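Local coordinates for protein gamma-glutamyl phosphate reductase (Thermotoga maritima, PDB 1O20) that probably catalyses the NADPH-dependent reduction of L-glutamyl phosphate to glutamate semialdehyde and phosphate, the second step of proline biosynthesis from glutamate, at residues A[25-30]-A[151-156]; A[117-122]-A[417-422]; A[124-129]-A[208-213]. One frame throughout, in Å; residues are numbered along the deposited sequence.

Contact 1: residues A[25-30]-A[151-156]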
# COMPACT_ATOMS: atom_id res chain seq x y z
N GLU A 25 24.54 6.17 7.38
CA GLU A 25 25.25 6.71 8.55
C GLU A 25 24.26 7.33 9.50
O GLU A 25 24.38 7.17 10.70
CB GLU A 25 26.29 7.79 8.16
CG GLU A 25 27.60 7.26 7.62
CD GLU A 25 28.40 8.33 6.84
OE1 GLU A 25 28.00 9.53 6.81
OE2 GLU A 25 29.44 7.94 6.21
N ALA A 26 23.29 8.08 8.99
CA ALA A 26 22.30 8.75 9.84
C ALA A 26 21.45 7.76 10.62
O ALA A 26 21.04 8.02 11.75
CB ALA A 26 21.39 9.66 9.00
N TRP A 27 21.20 6.61 9.99
CA TRP A 27 20.43 5.55 10.61
C TRP A 27 21.04 5.12 11.96
O TRP A 27 20.31 4.78 12.88
CB TRP A 27 20.32 4.32 9.69
CG TRP A 27 19.40 3.30 10.26
CD1 TRP A 27 18.11 3.51 10.65
CD2 TRP A 27 19.71 1.97 10.60
NE1 TRP A 27 17.60 2.37 11.22
CE2 TRP A 27 18.56 1.40 11.19
CE3 TRP A 27 20.86 1.18 10.51
CZ2 TRP A 27 18.52 0.07 11.67
CZ3 TRP A 27 20.80 -0.15 10.96
CH2 TRP A 27 19.63 -0.67 11.51
N ASP A 28 22.36 5.12 12.06
CA ASP A 28 23.02 4.76 13.31
C ASP A 28 22.53 5.60 14.49
O ASP A 28 22.41 5.11 15.61
CB ASP A 28 24.55 4.85 13.17
CG ASP A 28 25.27 4.08 14.28
OD1 ASP A 28 24.65 3.16 14.86
OD2 ASP A 28 26.44 4.34 14.66
N VAL A 29 22.23 6.88 14.23
CA VAL A 29 21.63 7.77 15.21
C VAL A 29 20.12 7.58 15.35
O VAL A 29 19.61 7.38 16.45
CB VAL A 29 21.94 9.24 14.86
CG1 VAL A 29 21.26 10.20 15.80
CG2 VAL A 29 23.51 9.49 14.83
N LEU A 30 19.40 7.60 14.23
CA LEU A 30 17.94 7.56 14.30
C LEU A 30 17.41 6.26 14.97
O LEU A 30 16.47 6.33 15.74
CB LEU A 30 17.32 7.69 12.90
CG LEU A 30 15.82 7.54 12.75
CD1 LEU A 30 15.04 8.54 13.64
CD2 LEU A 30 15.45 7.71 11.31
N GLY A 151 11.98 4.55 13.23
CA GLY A 151 13.41 4.49 13.39
C GLY A 151 14.21 4.17 12.14
O GLY A 151 15.40 3.81 12.22
N ASN A 152 13.60 4.32 10.98
CA ASN A 152 14.27 4.10 9.71
C ASN A 152 14.63 5.39 8.93
O ASN A 152 13.83 6.29 8.82
CB ASN A 152 13.36 3.22 8.84
CG ASN A 152 12.99 1.91 9.53
OD1 ASN A 152 13.87 1.14 9.90
ND2 ASN A 152 11.73 1.70 9.76
N THR A 153 15.83 5.47 8.38
CA THR A 153 16.10 6.58 7.47
C THR A 153 15.45 6.28 6.10
O THR A 153 14.98 5.16 5.84
CB THR A 153 17.59 6.85 7.34
OG1 THR A 153 18.26 5.67 6.89
CG2 THR A 153 18.20 7.18 8.67
N ILE A 154 15.45 7.28 5.25
CA ILE A 154 14.84 7.19 3.93
C ILE A 154 15.58 7.90 2.80
O ILE A 154 16.04 9.06 2.90
CB ILE A 154 13.36 7.66 4.04
CG1 ILE A 154 12.56 7.33 2.79
CG2 ILE A 154 13.30 9.13 4.29
CD1 ILE A 154 11.09 7.72 2.96
N LEU A 155 15.66 7.18 1.70
CA LEU A 155 16.19 7.68 0.46
C LEU A 155 15.05 7.75 -0.55
O LEU A 155 14.49 6.78 -0.92
CB LEU A 155 17.27 6.73 -0.04
CG LEU A 155 17.96 7.17 -1.33
CD1 LEU A 155 18.60 8.56 -1.19
CD2 LEU A 155 19.01 6.18 -1.74
N LEU A 156 14.74 8.96 -0.96
CA LEU A 156 13.59 9.25 -1.81
C LEU A 156 14.05 9.45 -3.25
O LEU A 156 14.96 10.23 -3.52
CB LEU A 156 12.92 10.54 -1.33
CG LEU A 156 12.35 10.47 0.09
CD1 LEU A 156 12.24 11.83 0.67
CD2 LEU A 156 11.00 9.76 0.09

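Contact 2: residues A[117-122]-A[417-422]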
# COMPACT_ATOMS: atom_id res chain seq x y z
N LEU A 117 17.80 -18.55 32.27
CA LEU A 117 18.19 -17.63 31.19
C LEU A 117 16.96 -16.91 30.65
O LEU A 117 16.00 -17.57 30.23
CB LEU A 117 18.85 -18.42 30.10
CG LEU A 117 19.55 -17.60 29.03
CD1 LEU A 117 20.63 -16.79 29.64
CD2 LEU A 117 20.13 -18.60 28.03
N ARG A 118 16.93 -15.58 30.72
CA ARG A 118 15.84 -14.81 30.09
C ARG A 118 16.09 -14.61 28.59
O ARG A 118 17.19 -14.20 28.19
CB ARG A 118 15.59 -13.40 30.70
CG ARG A 118 14.40 -12.77 29.89
CD ARG A 118 13.65 -11.63 30.45
NE ARG A 118 12.99 -11.91 31.70
CZ ARG A 118 11.82 -12.48 31.80
NH1 ARG A 118 11.13 -12.88 30.73
NH2 ARG A 118 11.31 -12.63 33.01
N ILE A 119 15.07 -14.89 27.78
CA ILE A 119 15.07 -14.68 26.34
C ILE A 119 13.92 -13.79 25.96
O ILE A 119 12.79 -13.97 26.42
CB ILE A 119 15.00 -16.02 25.61
CG1 ILE A 119 16.22 -16.86 25.95
CG2 ILE A 119 14.95 -15.85 24.05
CD1 ILE A 119 16.10 -18.27 25.51
N ALA A 120 14.18 -12.82 25.11
CA ALA A 120 13.13 -11.97 24.56
C ALA A 120 13.33 -11.69 23.08
O ALA A 120 14.46 -11.59 22.62
CB ALA A 120 13.10 -10.64 25.29
N ARG A 121 12.23 -11.47 22.36
CA ARG A 121 12.28 -11.00 21.02
C ARG A 121 11.76 -9.60 21.08
O ARG A 121 10.64 -9.38 21.57
CB ARG A 121 11.39 -11.82 20.11
CG ARG A 121 12.00 -13.04 19.63
CD ARG A 121 11.21 -13.65 18.52
NE ARG A 121 10.24 -14.57 19.06
CZ ARG A 121 9.69 -15.56 18.39
NH1 ARG A 121 9.99 -15.78 17.11
NH2 ARG A 121 8.80 -16.34 19.02
N VAL A 122 12.56 -8.68 20.56
CA VAL A 122 12.32 -7.25 20.69
C VAL A 122 12.41 -6.61 19.28
O VAL A 122 13.35 -6.85 18.55
CB VAL A 122 13.38 -6.59 21.60
CG1 VAL A 122 13.05 -5.13 21.81
CG2 VAL A 122 13.54 -7.35 22.98
N PHE A 417 16.81 -11.08 19.23
CA PHE A 417 16.74 -11.73 20.51
C PHE A 417 17.64 -10.99 21.46
O PHE A 417 18.78 -10.70 21.14
CB PHE A 417 17.21 -13.16 20.43
CG PHE A 417 16.22 -14.06 19.75
CD1 PHE A 417 15.37 -14.86 20.50
CD2 PHE A 417 16.14 -14.11 18.36
CE1 PHE A 417 14.46 -15.71 19.86
CE2 PHE A 417 15.25 -14.98 17.72
CZ PHE A 417 14.40 -15.76 18.45
N VAL A 418 17.09 -10.66 22.61
CA VAL A 418 17.84 -10.14 23.72
C VAL A 418 17.84 -11.20 24.82
O VAL A 418 16.78 -11.71 25.19
CB VAL A 418 17.23 -8.88 24.19
CG1 VAL A 418 17.90 -8.41 25.49
CG2 VAL A 418 17.36 -7.81 23.10
N VAL A 419 19.02 -11.57 25.30
CA VAL A 419 19.18 -12.71 26.22
C VAL A 419 19.90 -12.21 27.46
O VAL A 419 20.98 -11.65 27.33
CB VAL A 419 19.93 -13.85 25.57
CG1 VAL A 419 20.21 -14.99 26.58
CG2 VAL A 419 19.18 -14.39 24.37
N LEU A 420 19.25 -12.33 28.63
CA LEU A 420 19.83 -11.87 29.89
C LEU A 420 20.17 -13.08 30.78
O LEU A 420 19.27 -13.85 31.19
CB LEU A 420 18.86 -10.93 30.59
CG LEU A 420 18.35 -9.76 29.72
CD1 LEU A 420 17.36 -8.91 30.54
CD2 LEU A 420 19.50 -8.91 29.22
N GLY A 421 21.46 -13.26 31.05
CA GLY A 421 21.94 -14.36 31.88
C GLY A 421 22.69 -13.92 33.12
O GLY A 421 22.75 -12.72 33.46
N GLU A 422 23.30 -14.90 33.75
CA GLU A 422 24.10 -14.75 34.95
C GLU A 422 25.33 -15.65 34.74
O GLU A 422 25.66 -16.48 35.58
CB GLU A 422 23.28 -15.12 36.24
CG GLU A 422 22.08 -14.19 36.44
CD GLU A 422 21.23 -14.49 37.65
OE1 GLU A 422 21.67 -15.24 38.55
OE2 GLU A 422 20.10 -13.96 37.72

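Contact 3: residues A[124-129]-A[208-213]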
# COMPACT_ATOMS: atom_id res chain seq x y z
N VAL A 124 13.02 -3.90 16.43
CA VAL A 124 14.01 -2.89 16.07
C VAL A 124 13.73 -2.43 14.62
O VAL A 124 13.08 -3.13 13.87
CB VAL A 124 15.47 -3.43 16.20
CG1 VAL A 124 15.73 -3.90 17.67
CG2 VAL A 124 15.73 -4.56 15.27
N PRO A 125 14.20 -1.26 14.26
CA PRO A 125 14.02 -0.76 12.89
C PRO A 125 14.61 -1.67 11.85
O PRO A 125 15.63 -2.33 12.07
CB PRO A 125 14.75 0.60 12.91
CG PRO A 125 14.85 0.97 14.34
CD PRO A 125 14.91 -0.30 15.11
N ILE A 126 13.95 -1.72 10.70
CA ILE A 126 14.49 -2.49 9.56
C ILE A 126 15.79 -1.93 8.97
O ILE A 126 16.67 -2.72 8.56
CB ILE A 126 13.41 -2.81 8.51
CG1 ILE A 126 13.98 -3.75 7.46
CG2 ILE A 126 12.88 -1.56 7.82
CD1 ILE A 126 12.88 -4.40 6.63
N GLY A 127 15.98 -0.61 9.01
CA GLY A 127 17.08 0.04 8.33
C GLY A 127 16.66 1.07 7.29
O GLY A 127 15.51 1.36 7.14
N PRO A 128 17.60 1.63 6.56
CA PRO A 128 17.27 2.67 5.57
C PRO A 128 16.37 2.10 4.52
O PRO A 128 16.60 0.97 4.06
CB PRO A 128 18.64 3.06 5.01
CG PRO A 128 19.58 2.63 6.06
CD PRO A 128 19.03 1.33 6.56
N ILE A 129 15.32 2.85 4.20
CA ILE A 129 14.36 2.49 3.20
C ILE A 129 14.50 3.36 1.97
O ILE A 129 14.52 4.57 2.08
CB ILE A 129 12.93 2.67 3.77
CG1 ILE A 129 12.74 1.81 5.02
CG2 ILE A 129 11.93 2.29 2.75
CD1 ILE A 129 11.47 2.11 5.76
N LEU A 208 20.94 0.09 1.83
CA LEU A 208 19.51 0.01 2.00
C LEU A 208 19.07 -1.36 2.52
O LEU A 208 19.57 -2.37 2.06
CB LEU A 208 18.82 0.28 0.66
CG LEU A 208 19.20 1.63 0.00
CD1 LEU A 208 18.45 1.78 -1.34
CD2 LEU A 208 18.84 2.76 0.95
N SER A 209 18.15 -1.37 3.48
CA SER A 209 17.61 -2.60 4.01
C SER A 209 16.32 -3.04 3.32
O SER A 209 15.86 -4.17 3.50
CB SER A 209 17.38 -2.43 5.52
OG SER A 209 18.66 -2.32 6.19
N LEU A 210 15.69 -2.11 2.59
CA LEU A 210 14.37 -2.33 2.02
C LEU A 210 14.15 -1.32 0.92
O LEU A 210 14.53 -0.18 1.06
CB LEU A 210 13.29 -2.11 3.07
CG LEU A 210 11.83 -2.20 2.65
CD1 LEU A 210 11.55 -3.58 2.10
CD2 LEU A 210 10.91 -1.95 3.82
N VAL A 211 13.53 -1.74 -0.16
CA VAL A 211 12.97 -0.79 -1.13
C VAL A 211 11.49 -1.07 -1.33
O VAL A 211 11.04 -2.23 -1.25
CB VAL A 211 13.69 -0.74 -2.50
CG1 VAL A 211 15.11 -0.30 -2.35
CG2 VAL A 211 13.65 -2.08 -3.20
N ILE A 212 10.75 0.01 -1.55
CA ILE A 212 9.32 -0.03 -1.75
C ILE A 212 8.99 0.85 -2.94
O ILE A 212 8.98 2.07 -2.83
CB ILE A 212 8.53 0.47 -0.54
CG1 ILE A 212 8.96 -0.26 0.76
CG2 ILE A 212 7.07 0.28 -0.81
CD1 ILE A 212 8.31 0.32 2.03
N PRO A 213 8.72 0.23 -4.07
CA PRO A 213 8.24 0.96 -5.25
C PRO A 213 6.77 1.33 -5.12
O PRO A 213 6.02 0.52 -4.62
CB PRO A 213 8.44 -0.03 -6.39
CG PRO A 213 8.41 -1.38 -5.76
CD PRO A 213 8.88 -1.21 -4.33

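Contact 1: residues A[25-30]-A[151-156]
W27 and L30 on helix 15-30 pack against G151 to T153, where a Schellman motif ends helix 138-149. G151 is the C-prime residue, with a positive phi of 78°. Its carbonyl turns to the indole. W27 NE1 reaches G151 O at 2.8 Å, but the bond is weak, bent to 126° at the hydrogen. The oxygen sits at the ring edge, near the ring plane. W27 CG lies opposite the backbone N (chi1 -173°), which brings the indole edge to the G151 carbonyl.

T153, two residues on, faces the helix. Its methyl CG2 presses on the helix backbone, 3.3 Å from W27 N, with the CB of A26 close by. T153 OG1 bonds back to V23 O on the same helix. L30 comes in alongside and sets CD2 3.3 Å from N152 O. N152 turns its amide elsewhere, to L412 O and G127 N. With an alanine in place of W27, G151 O would probably lose its indole donor and a gap would open beside the turn. The arrangement belongs to a beta-alpha-beta unit, in which helix 138-149 links the parallel strands 129-132 and 154-157, with helix 15-30 packed where the second strand begins.

Contact 2: residues A[117-122]-A[417-422]
R118 pairs with L420 and A120 with V418, the two hydrogen-bonded pairs of an antiparallel strand contact. I119 with V419 and R121 with F417 are the non-hydrogen-bonded pairs. Strand 118-125 is the middle one of a three-stranded antiparallel sheet, between 107-112 and 413-420, consistent with the oligomerisation arm of aldehyde dehydrogenases.

Four backbone bonds join the segments, two in each hydrogen-bonded pair. R118 N gives to L420 O at 2.9 Å, and L420 N returns to R118 O at 2.8 Å. In the other pair, V418 N meets A120 O at 2.8 Å, and A120 N meets V418 O nearly along the C=O axis. Two CA-H...O contacts add to this, from V419 CA to R118 O and from F417 CA to A120 O.

The ring contact is a CH-pi one. R121 CG lies over one face of the F417 ring, 3.8 Å from its centroid. Both side chains point the same way, and the guanidinium plane is only 18° from the ring plane. R121 CG sits opposite the carbonyl carbon (chi1 -83°), and F417 CG does likewise (chi1 -73°), which lays the two chains side by side. The guanidinium goes on to a salt bridge with D109 on strand 107-112.

Apolar packing fills in the rest. I119 CG2 meets the edge of the F417 ring, 3.7 Å from CD1. L117 CD1 lies 3.6 Å from V419 CG1 and also touches G421 CA. V122 CG2 touches V418 CG2 on the face that carries A120.

Backbone bonds set the pairing, and aliphatic and ring contacts dress the two faces. R121 is paired with D109 and R118 hydrogen-bonds S110, so the polar ends of both arginines tie the middle strand to strand 107-112.

Contact 3: residues A[124-129]-A[208-213]
S209 fits into the bend of the chain at I126 to P128. The bend has its hollow at G127, which lacks a side chain. S209 OG comes to 3.6 Å from G127 CA, and a CB on G127 would collide with that oxygen. At these backbone angles it would also jam against I126 O. S209 CB touches I126 O, and OG lies 3.7 Å from P128 CD. OG is 3.1 Å from I126 O, at most a weak bond, and its proton has another acceptor within reach.

The firm bond is S209 N to P128 O, 2.9 Å long and in the carbonyl plane. The P128 ring offers CB to L208 CD2 at 4.1 Å. Beyond it, I129 and L210 form a parallel bridge with their side chains on the same face. I126 CD1 rests 4.2 Å from L210 CD2. I129 turns CG2 to I212 CD1 at 4.2 Å and CG1 towards L210 CD2 at 4.4 Å. Its CG1 stands opposite the carbonyl carbon (chi1 -58°), which spreads the branches between them.

Strand 210-213 edges the four-stranded parallel sheet beside 129-132, consistent with the dinucleotide-binding domain of aldehyde dehydrogenases. One backbone bond fixes its entry, and buried aliphatic chains do the rest.

In the fold
Along the chain the segments come as 25-30, 117-122, 124-129, 151-156, 208-213 and 417-422. Contacts 1 and 3 are neighbours, with centres 9 Å apart. They join at the parallel sheet 187-189, 154-157, 129-132, 210-213, where T153 O is 2.9 Å from I129 N, probably a hydrogen bond. Contact 2 stands apart, its centre 27 Å from that of contact 1 and 25 Å from that of contact 3. It lies in the three-stranded antiparallel sheet. Strand 118-125 passes from contact 2 into contact 3. It thus leads from the projecting sheet to the parallel one, consistent with the oligomerisation arm and dinucleotide-binding domain of aldehyde dehydrogenases.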